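Local coordinates for mbSHANK1 protein (Monosiga brevicollis, PDB 6X23), which binds peptide ligands such as the GIRK3 peptide through its PDZ domain, and as a SHANK-family protein may act as a scaffold for receptors, at residues A[23-31]-A[43-54]; A[58-69]-A[88-98]. All blocks are in the same frame, centred on the assembly; numbering follows the deposited sequence.

Interaction 1: residues A[23-31]-A[43-54]; sequences GFGFRLSGA and QWVRNVDPDGQA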
loop_
_atom_site.group_PDB
_atom_site.type_symbol
_atom_site.label_atom_id
_atom_site.label_comp_id
_atom_site.label_asym_id
_atom_site.label_seq_id
_atom_site.Cartn_x
_atom_site.Cartn_y
_atom_site.Cartn_z
ATOM N N GLY A 23 11.709 -6.912 -0.614
ATOM C CA GLY A 23 10.310 -6.616 -0.837
ATOM C C GLY A 23 10.066 -5.261 -1.464
ATOM O O GLY A 23 10.942 -4.718 -2.151
ATOM N N PHE A 24 8.864 -4.713 -1.224
ATOM C CA PHE A 24 8.500 -3.394 -1.725
ATOM C C PHE A 24 9.005 -2.295 -0.803
ATOM O O PHE A 24 9.323 -1.198 -1.277
ATOM C CB PHE A 24 6.980 -3.314 -1.929
ATOM C CG PHE A 24 6.484 -4.248 -3.010
ATOM C CD1 PHE A 24 6.927 -4.105 -4.319
ATOM C CD2 PHE A 24 5.643 -5.292 -2.715
ATOM C CE1 PHE A 24 6.521 -4.957 -5.296
ATOM C CE2 PHE A 24 5.236 -6.160 -3.700
ATOM C CZ PHE A 24 5.684 -5.992 -4.988
ATOM N N GLY A 25 9.102 -2.579 0.497
ATOM C CA GLY A 25 9.737 -1.671 1.432
ATOM C C GLY A 25 8.803 -0.782 2.234
ATOM O O GLY A 25 9.101 0.390 2.491
ATOM N N PHE A 26 7.701 -1.354 2.686
ATOM C CA PHE A 26 6.775 -0.574 3.522
ATOM C C PHE A 26 5.962 -1.523 4.381
ATOM O O PHE A 26 5.942 -2.715 4.124
ATOM C CB PHE A 26 5.878 0.328 2.681
ATOM C CG PHE A 26 4.861 -0.368 1.823
ATOM C CD1 PHE A 26 5.187 -0.837 0.572
ATOM C CD2 PHE A 26 3.567 -0.532 2.252
ATOM C CE1 PHE A 26 4.238 -1.453 -0.221
ATOM C CE2 PHE A 26 2.623 -1.149 1.455
ATOM C CZ PHE A 26 2.956 -1.611 0.218
ATOM N N ARG A 27 5.338 -0.983 5.433
ATOM C CA ARG A 27 4.503 -1.795 6.358
ATOM C C ARG A 27 3.037 -1.403 6.157
ATOM O O ARG A 27 2.706 -0.224 6.390
ATOM C CB ARG A 27 4.942 -1.570 7.810
ATOM C CG ARG A 27 6.355 -2.048 8.113
ATOM C CD ARG A 27 6.988 -1.279 9.259
ATOM N NE ARG A 27 8.425 -1.494 9.349
ATOM C CZ ARG A 27 9.019 -2.674 9.217
ATOM N NH1 ARG A 27 10.334 -2.768 9.315
ATOM N NH2 ARG A 27 8.298 -3.756 8.988
ATOM N N LEU A 28 2.197 -2.356 5.743
ATOM C CA LEU A 28 0.809 -2.056 5.506
ATOM C C LEU A 28 0.054 -2.286 6.807
ATOM O O LEU A 28 0.465 -3.073 7.654
ATOM C CB LEU A 28 0.285 -2.941 4.391
ATOM C CG LEU A 28 -1.020 -2.470 3.810
ATOM C CD1 LEU A 28 -0.798 -1.153 3.064
ATOM C CD2 LEU A 28 -1.530 -3.581 2.927
ATOM N N SER A 29 -1.034 -1.576 6.992
ATOM C CA SER A 29 -1.666 -1.606 8.296
ATOM C C SER A 29 -3.137 -1.289 8.123
ATOM O O SER A 29 -3.485 -0.377 7.368
ATOM C CB SER A 29 -1.019 -0.589 9.229
ATOM O OG SER A 29 -1.721 -0.514 10.451
ATOM N N GLY A 30 -3.993 -2.035 8.799
ATOM C CA GLY A 30 -5.384 -1.636 8.733
ATOM C C GLY A 30 -6.303 -2.762 9.146
ATOM O O GLY A 30 -5.914 -3.653 9.901
ATOM N N ALA A 31 -7.518 -2.683 8.608
ATOM C CA ALA A 31 -8.639 -3.530 9.005
ATOM C C ALA A 31 -8.310 -5.011 8.874
ATOM O O ALA A 31 -8.028 -5.497 7.773
ATOM C CB ALA A 31 -9.861 -3.190 8.149
ATOM N N GLN A 43 -6.858 -0.711 4.008
ATOM C CA GLN A 43 -5.526 -0.770 4.589
ATOM C C GLN A 43 -4.778 0.515 4.284
ATOM O O GLN A 43 -5.193 1.299 3.447
ATOM C CB GLN A 43 -4.747 -1.963 4.036
ATOM C CG GLN A 43 -5.543 -3.241 3.999
ATOM C CD GLN A 43 -6.080 -3.607 5.358
ATOM O OE1 GLN A 43 -5.313 -3.856 6.293
ATOM N NE2 GLN A 43 -7.405 -3.609 5.492
ATOM N N TRP A 44 -3.646 0.724 4.950
ATOM C CA TRP A 44 -2.901 1.950 4.700
ATOM C C TRP A 44 -1.423 1.788 5.043
ATOM O O TRP A 44 -1.020 0.886 5.780
ATOM C CB TRP A 44 -3.502 3.130 5.462
ATOM C CG TRP A 44 -3.650 2.913 6.917
ATOM C CD1 TRP A 44 -4.645 2.225 7.548
ATOM C CD2 TRP A 44 -2.791 3.418 7.948
ATOM N NE1 TRP A 44 -4.443 2.248 8.912
ATOM C CE2 TRP A 44 -3.316 2.980 9.182
ATOM C CE3 TRP A 44 -1.628 4.193 7.945
ATOM C CZ2 TRP A 44 -2.717 3.292 10.400
ATOM C CZ3 TRP A 44 -1.037 4.505 9.152
ATOM C CH2 TRP A 44 -1.580 4.052 10.364
ATOM N N VAL A 45 -0.628 2.694 4.477
ATOM C CA VAL A 45 0.828 2.709 4.602
ATOM C C VAL A 45 1.192 3.473 5.872
ATOM O O VAL A 45 0.745 4.609 6.069
ATOM C CB VAL A 45 1.465 3.359 3.358
ATOM C CG1 VAL A 45 2.992 3.208 3.379
ATOM C CG2 VAL A 45 0.869 2.786 2.072
ATOM N N ARG A 46 1.802 2.740 6.807
ATOM C CA ARG A 46 2.143 3.232 8.175
ATOM C C ARG A 46 3.538 3.829 8.224
ATOM O O ARG A 46 3.742 4.683 9.090
ATOM C CB ARG A 46 2.057 2.131 9.231
ATOM C CG ARG A 46 1.768 2.642 10.636
ATOM C CD ARG A 46 1.159 1.597 11.558
ATOM N NE ARG A 46 -0.235 1.803 11.933
ATOM C CZ ARG A 46 -0.653 2.648 12.873
ATOM N NH1 ARG A 46 -1.938 2.758 13.153
ATOM N NH2 ARG A 46 0.212 3.389 13.535
ATOM N N ASN A 47 4.421 3.372 7.348
ATOM C CA ASN A 47 5.818 3.863 7.209
ATOM C C ASN A 47 6.429 3.246 5.952
ATOM O O ASN A 47 5.892 2.275 5.479
ATOM C CB ASN A 47 6.689 3.618 8.444
ATOM C CG ASN A 47 7.367 2.269 8.453
ATOM O OD1 ASN A 47 8.387 2.087 7.805
ATOM N ND2 ASN A 47 6.801 1.331 9.192
ATOM N N VAL A 48 7.493 3.843 5.405
ATOM C CA VAL A 48 8.094 3.315 4.141
ATOM C C VAL A 48 9.622 3.405 4.223
ATOM O O VAL A 48 10.125 4.452 4.679
ATOM C CB VAL A 48 7.547 4.078 2.916
ATOM C CG1 VAL A 48 8.430 3.923 1.688
ATOM C CG2 VAL A 48 6.112 3.685 2.595
ATOM N N ASP A 49 10.327 2.349 3.797
ATOM C CA ASP A 49 11.787 2.362 3.828
ATOM C C ASP A 49 12.317 3.465 2.922
ATOM O O ASP A 49 12.164 3.359 1.698
ATOM C CB ASP A 49 12.343 1.026 3.365
ATOM C CG ASP A 49 11.930 -0.089 4.251
ATOM O OD1 ASP A 49 11.514 0.217 5.385
ATOM O OD2 ASP A 49 11.996 -1.257 3.815
ATOM N N PRO A 50 12.956 4.504 3.458
ATOM C CA PRO A 50 13.417 5.583 2.573
ATOM C C PRO A 50 14.415 5.112 1.522
ATOM O O PRO A 50 14.519 5.750 0.471
ATOM C CB PRO A 50 14.037 6.587 3.557
ATOM C CG PRO A 50 13.388 6.276 4.876
ATOM C CD PRO A 50 13.268 4.788 4.867
ATOM N N ASP A 51 15.132 4.006 1.750
ATOM C CA ASP A 51 16.016 3.416 0.745
ATOM C C ASP A 51 15.373 2.256 -0.018
ATOM O O ASP A 51 16.032 1.656 -0.878
ATOM C CB ASP A 51 17.341 2.944 1.383
ATOM C CG ASP A 51 17.175 1.700 2.219
ATOM O OD1 ASP A 51 16.234 1.689 3.056
ATOM O OD2 ASP A 51 17.960 0.719 2.025
ATOM N N GLY A 52 14.086 1.946 0.249
ATOM C CA GLY A 52 13.399 0.874 -0.449
ATOM C C GLY A 52 12.661 1.305 -1.732
ATOM O O GLY A 52 12.506 2.475 -2.066
ATOM N N GLN A 53 12.158 0.301 -2.444
ATOM C CA GLN A 53 11.547 0.512 -3.751
ATOM C C GLN A 53 10.240 1.308 -3.691
ATOM O O GLN A 53 9.936 2.049 -4.638
ATOM C CB GLN A 53 11.308 -0.839 -4.413
ATOM C CG GLN A 53 12.577 -1.503 -4.906
ATOM C CD GLN A 53 13.210 -0.729 -6.042
ATOM O OE1 GLN A 53 12.548 0.070 -6.719
ATOM N NE2 GLN A 53 14.500 -0.953 -6.257
ATOM N N ALA A 54 9.447 1.162 -2.620
ATOM C CA ALA A 54 8.211 1.941 -2.518
ATOM C C ALA A 54 8.515 3.422 -2.407
ATOM O O ALA A 54 7.939 4.239 -3.137
ATOM C CB ALA A 54 7.362 1.486 -1.329
HETATM O O HOH W 1 12.606 -2.301 -1.346
HETATM O O HOH W 2 10.642 1.752 0.456
#
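Phe26 packs its ring between Val45 and Ala54: CD2 lies 3.9 Å from Val45 CG1, and CD1 meets Ala54 CB on the short helix that begins at Gln53. With CG between the backbone N and the carbonyl carbon (chi1 68°), the ring is directed at these two groups. Phe26 CB is close against Val48 CG2 at 3.4 Å. Leu28 lies on the same face; its CG and CD2 rest on Gln43 CB, crossing that side chain at about a right angle. Ser29 is on the other face, where its OG accepts from NE of the poorly ordered Arg46 at 3.1 Å, the hydroxyl lying in the guanidinium plane. Gln43 folds back at chi2, so that NE2 reaches Ala31 O at 3.0 Å on an in-plane lone pair, while its OE1 bonds to His78. Between the backbones, Arg46 N bonds to Arg27 O. Further along, Ala54 N bonds to Phe24 O and Asp49 N to Gly25 O (2.7 Å). The bound peptide adds a strand to 27-29, and Phe26 touches one of its apolar side chains. Gly23-Phe24-Gly25-Phe26 matches the GLGF-type carboxylate-binding loop and runs into strand 26-29, the peptide-binding edge of a PDZ domain.

Interaction 2: residues A[58-69]-A[88-98]; sequences GLQAGDRLLELN and SGDVVAFRIAR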
loop_
_atom_site.group_PDB
_atom_site.type_symbol
_atom_site.label_atom_id
_atom_site.label_comp_id
_atom_site.label_asym_id
_atom_site.label_seq_id
_atom_site.Cartn_x
_atom_site.Cartn_y
_atom_site.Cartn_z
ATOM N N GLY A 58 7.485 6.609 -4.704
ATOM C CA GLY A 58 6.721 7.721 -4.176
ATOM C C GLY A 58 5.562 7.339 -3.302
ATOM O O GLY A 58 4.667 8.160 -3.086
ATOM N N LEU A 59 5.523 6.108 -2.823
ATOM C CA LEU A 59 4.592 5.768 -1.763
ATOM C C LEU A 59 4.969 6.571 -0.525
ATOM O O LEU A 59 6.151 6.790 -0.262
ATOM C CB LEU A 59 4.650 4.262 -1.476
ATOM C CG LEU A 59 3.487 3.799 -0.617
ATOM C CD1 LEU A 59 2.197 3.912 -1.423
ATOM C CD2 LEU A 59 3.692 2.387 -0.116
ATOM N N GLN A 60 3.981 7.055 0.217
ATOM C CA GLN A 60 4.304 7.801 1.423
ATOM C C GLN A 60 3.443 7.326 2.575
ATOM O O GLN A 60 2.324 6.845 2.384
ATOM C CB GLN A 60 4.108 9.311 1.259
ATOM C CG GLN A 60 4.517 9.846 -0.073
ATOM C CD GLN A 60 4.699 11.351 -0.055
ATOM O OE1 GLN A 60 3.785 12.108 -0.353
ATOM N NE2 GLN A 60 5.890 11.785 0.306
ATOM N N ALA A 61 3.964 7.516 3.785
ATOM C CA ALA A 61 3.213 7.155 4.976
ATOM C C ALA A 61 1.867 7.857 4.955
ATOM O O ALA A 61 1.760 9.015 4.543
ATOM C CB ALA A 61 3.995 7.528 6.235
ATOM N N GLY A 62 0.826 7.138 5.351
ATOM C CA GLY A 62 -0.498 7.679 5.318
ATOM C C GLY A 62 -1.253 7.390 4.039
ATOM O O GLY A 62 -2.489 7.383 4.054
ATOM N N ASP A 63 -0.548 7.146 2.931
ATOM C CA ASP A 63 -1.214 6.681 1.722
ATOM C C ASP A 63 -2.124 5.512 2.059
ATOM O O ASP A 63 -1.702 4.551 2.706
ATOM C CB ASP A 63 -0.195 6.248 0.666
ATOM C CG ASP A 63 0.483 7.409 -0.027
ATOM O OD1 ASP A 63 -0.022 8.558 -0.028
ATOM O OD2 ASP A 63 1.547 7.156 -0.607
ATOM N N ARG A 64 -3.371 5.603 1.623
ATOM C CA ARG A 64 -4.377 4.582 1.877
ATOM C C ARG A 64 -4.617 3.782 0.607
ATOM O O ARG A 64 -4.800 4.358 -0.466
ATOM C CB ARG A 64 -5.687 5.209 2.362
ATOM C CG ARG A 64 -6.825 4.214 2.464
ATOM C CD ARG A 64 -7.986 4.807 3.229
ATOM N NE ARG A 64 -8.555 5.966 2.560
ATOM C CZ ARG A 64 -9.510 5.875 1.651
ATOM N NH1 ARG A 64 -9.975 4.681 1.316
ATOM N NH2 ARG A 64 -9.996 6.970 1.082
ATOM N N LEU A 65 -4.639 2.463 0.742
ATOM C CA LEU A 65 -4.704 1.553 -0.386
ATOM C C LEU A 65 -6.121 1.497 -0.940
ATOM O O LEU A 65 -7.068 1.188 -0.211
ATOM C CB LEU A 65 -4.248 0.170 0.061
ATOM C CG LEU A 65 -3.986 -0.820 -1.069
ATOM C CD1 LEU A 65 -3.199 -0.171 -2.217
ATOM C CD2 LEU A 65 -3.238 -2.025 -0.538
ATOM N N LEU A 66 -6.271 1.788 -2.228
ATOM C CA LEU A 66 -7.556 1.693 -2.891
ATOM C C LEU A 66 -7.605 0.571 -3.919
ATOM O O LEU A 66 -8.570 -0.199 -3.951
ATOM C CB LEU A 66 -7.883 3.020 -3.560
ATOM C CG LEU A 66 -8.637 4.092 -2.767
ATOM C CD1 LEU A 66 -8.109 4.268 -1.358
ATOM C CD2 LEU A 66 -8.535 5.416 -3.522
ATOM N N GLU A 67 -6.604 0.465 -4.789
ATOM C CA GLU A 67 -6.606 -0.560 -5.824
ATOM C C GLU A 67 -5.247 -1.242 -5.854
ATOM O O GLU A 67 -4.206 -0.602 -5.695
ATOM C CB GLU A 67 -6.912 -0.004 -7.227
ATOM C CG GLU A 67 -8.237 0.754 -7.395
ATOM C CD GLU A 67 -8.464 1.208 -8.836
ATOM O OE1 GLU A 67 -7.563 0.999 -9.685
ATOM O OE2 GLU A 67 -9.538 1.790 -9.124
ATOM N N LEU A 68 -5.279 -2.543 -6.087
ATOM C CA LEU A 68 -4.105 -3.382 -6.239
ATOM C C LEU A 68 -4.228 -4.036 -7.602
ATOM O O LEU A 68 -5.181 -4.778 -7.842
ATOM C CB LEU A 68 -4.061 -4.424 -5.124
ATOM C CG LEU A 68 -3.045 -5.552 -5.168
ATOM C CD1 LEU A 68 -1.682 -4.950 -5.033
ATOM C CD2 LEU A 68 -3.324 -6.468 -4.011
ATOM N N ASN A 69 -3.293 -3.737 -8.497
ATOM C CA ASN A 69 -3.317 -4.259 -9.864
ATOM C C ASN A 69 -4.689 -4.049 -10.507
ATOM O O ASN A 69 -5.325 -4.970 -11.025
ATOM C CB ASN A 69 -2.903 -5.730 -9.894
ATOM C CG ASN A 69 -1.394 -5.942 -9.570
ATOM O OD1 ASN A 69 -0.563 -5.032 -9.705
ATOM N ND2 ASN A 69 -1.048 -7.163 -9.169
ATOM N N SER A 88 2.097 -10.760 -6.192
ATOM C CA SER A 88 2.043 -9.929 -7.386
ATOM C C SER A 88 3.257 -10.129 -8.268
ATOM O O SER A 88 3.234 -9.709 -9.430
ATOM C CB SER A 88 1.921 -8.461 -7.007
ATOM O OG SER A 88 1.687 -7.667 -8.145
ATOM N N GLY A 89 4.303 -10.767 -7.750
ATOM C CA GLY A 89 5.493 -10.993 -8.536
ATOM C C GLY A 89 6.487 -9.862 -8.412
ATOM O O GLY A 89 6.650 -9.247 -7.354
ATOM N N ASP A 90 7.159 -9.564 -9.504
ATOM C CA ASP A 90 8.236 -8.602 -9.402
ATOM C C ASP A 90 7.735 -7.170 -9.415
ATOM O O ASP A 90 8.426 -6.283 -8.906
ATOM C CB ASP A 90 9.239 -8.847 -10.526
ATOM C CG ASP A 90 10.125 -10.026 -10.227
ATOM O OD1 ASP A 90 10.242 -10.361 -9.014
ATOM O OD2 ASP A 90 10.695 -10.605 -11.179
ATOM N N VAL A 91 6.552 -6.939 -9.957
ATOM C CA VAL A 91 5.967 -5.619 -10.062
ATOM C C VAL A 91 4.599 -5.627 -9.401
ATOM O O VAL A 91 3.875 -6.622 -9.451
ATOM C CB VAL A 91 5.851 -5.207 -11.536
ATOM C CG1 VAL A 91 5.525 -3.743 -11.630
ATOM C CG2 VAL A 91 7.140 -5.526 -12.255
ATOM N N VAL A 92 4.229 -4.493 -8.816
ATOM C CA VAL A 92 2.907 -4.294 -8.238
ATOM C C VAL A 92 2.449 -2.917 -8.668
ATOM O O VAL A 92 3.266 -2.025 -8.901
ATOM C CB VAL A 92 2.914 -4.409 -6.688
ATOM C CG1 VAL A 92 3.520 -3.176 -6.059
ATOM C CG2 VAL A 92 1.546 -4.629 -6.136
ATOM N N ALA A 93 1.142 -2.740 -8.772
ATOM C CA ALA A 93 0.550 -1.434 -9.009
ATOM C C ALA A 93 -0.491 -1.159 -7.937
ATOM O O ALA A 93 -1.294 -2.034 -7.584
ATOM C CB ALA A 93 -0.096 -1.338 -10.388
ATOM N N PHE A 94 -0.444 0.066 -7.417
ATOM C CA PHE A 94 -1.340 0.571 -6.390
ATOM C C PHE A 94 -2.034 1.802 -6.934
ATOM O O PHE A 94 -1.415 2.614 -7.634
ATOM C CB PHE A 94 -0.579 0.961 -5.108
ATOM C CG PHE A 94 0.030 -0.205 -4.373
ATOM C CD1 PHE A 94 -0.671 -1.385 -4.213
ATOM C CD2 PHE A 94 1.316 -0.128 -3.864
ATOM C CE1 PHE A 94 -0.113 -2.459 -3.534
ATOM C CE2 PHE A 94 1.886 -1.212 -3.205
ATOM C CZ PHE A 94 1.162 -2.376 -3.047
ATOM N N ARG A 95 -3.316 1.936 -6.618
ATOM C CA ARG A 95 -3.980 3.229 -6.576
ATOM C C ARG A 95 -4.275 3.548 -5.118
ATOM O O ARG A 95 -4.796 2.701 -4.393
ATOM C CB ARG A 95 -5.268 3.212 -7.392
ATOM C CG ARG A 95 -5.997 4.540 -7.453
ATOM C CD ARG A 95 -7.174 4.418 -8.359
ATOM N NE ARG A 95 -7.710 5.732 -8.676
ATOM C CZ ARG A 95 -8.767 5.911 -9.462
ATOM N NH1 ARG A 95 -9.382 4.853 -9.981
ATOM N NH2 ARG A 95 -9.217 7.139 -9.720
ATOM N N ILE A 96 -3.937 4.754 -4.684
ATOM C CA ILE A 96 -4.035 5.129 -3.280
ATOM C C ILE A 96 -4.700 6.488 -3.140
ATOM O O ILE A 96 -4.787 7.266 -4.087
ATOM C CB ILE A 96 -2.661 5.159 -2.595
ATOM C CG1 ILE A 96 -1.712 6.101 -3.362
ATOM C CG2 ILE A 96 -2.150 3.735 -2.429
ATOM C CD1 ILE A 96 -1.572 7.512 -2.741
ATOM N N ALA A 97 -5.120 6.774 -1.908
ATOM C CA ALA A 97 -5.704 8.056 -1.531
ATOM C C ALA A 97 -4.784 8.739 -0.528
ATOM O O ALA A 97 -4.326 8.109 0.426
ATOM C CB ALA A 97 -7.110 7.871 -0.950
ATOM N N ARG A 98 -4.518 10.023 -0.749
ATOM C CA ARG A 98 -3.486 10.759 -0.041
ATOM C C ARG A 98 -4.053 12.071 0.465
ATOM O O ARG A 98 -4.693 12.811 -0.284
ATOM C CB ARG A 98 -2.283 11.018 -0.965
ATOM C CG ARG A 98 -1.336 12.076 -0.538
ATOM C CD ARG A 98 -0.130 12.056 -1.438
ATOM N NE ARG A 98 0.539 10.751 -1.447
ATOM C CZ ARG A 98 1.415 10.357 -2.379
ATOM N NH1 ARG A 98 1.727 11.150 -3.397
ATOM N NH2 ARG A 98 1.991 9.161 -2.304
#
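A classic beta bulge marks this antiparallel strand pair in the PDZ sheet: Leu66 and Glu67 both face Arg95, whose carbonyl O accepts from Leu66 N at 2.8 Å and Glu67 N at 2.9 Å. At the bulge itself, the side chains of Glu67 and Arg95 run side by side, their planar groups turned 83° apart; NH1 of Arg95 reaches Glu67 OE2 at 3.2 Å from above the carboxylate plane, a salt bridge. On the opposite face of the sheet, Leu65 CD1 and Leu68 CD1 both lie against the Phe94 ring, Leu68 CD1 also pressing tightly on Val92 CG2. At the far end Arg98 grips Asp63 side-on in a nearly coplanar salt bridge, NE to OD1 and NH2 to OD2, both 2.7 Å. The same NH2 bonds to Gly58 O, and Gln60 OE1 stands over the centre of the guanidinium, 3.5 Å above its plane. Asp63 OD2 takes a second bond, from Gln60 N, which braces the turn 60-63 from within, while Arg98 links that turn to strand 91-98. Past Leu68, the Asn69 amide spans two partners: OD1 accepts from Ala93 N, and ND2 donates, almost in its own plane, to Ser88 OG at 3.0 Å.

Interaction 1 and interaction 2 have centres about 9 Å apart and follow one another along the chain, the helix 53-57 leading from the first into the second. They meet directly where Val45 lies beside the 60-63 turn: Val45 O is 2.6 Å from Gly62 N and Val45 N 2.8 Å from Asp63 O, both probable hydrogen bonds. Inside, Phe26 CG packs on Leu59 CD2 at 3.6 Å. The peptide-bearing edge of interaction 1 forms one wall of the groove; helix 78-87 is the other, as in PDZ domains generally. That helix is shared by both contacts: its Val81 and Ile85 touch Leu28 of interaction 1, and it also packs on the Leu65, Leu68 and Phe94 side of interaction 2.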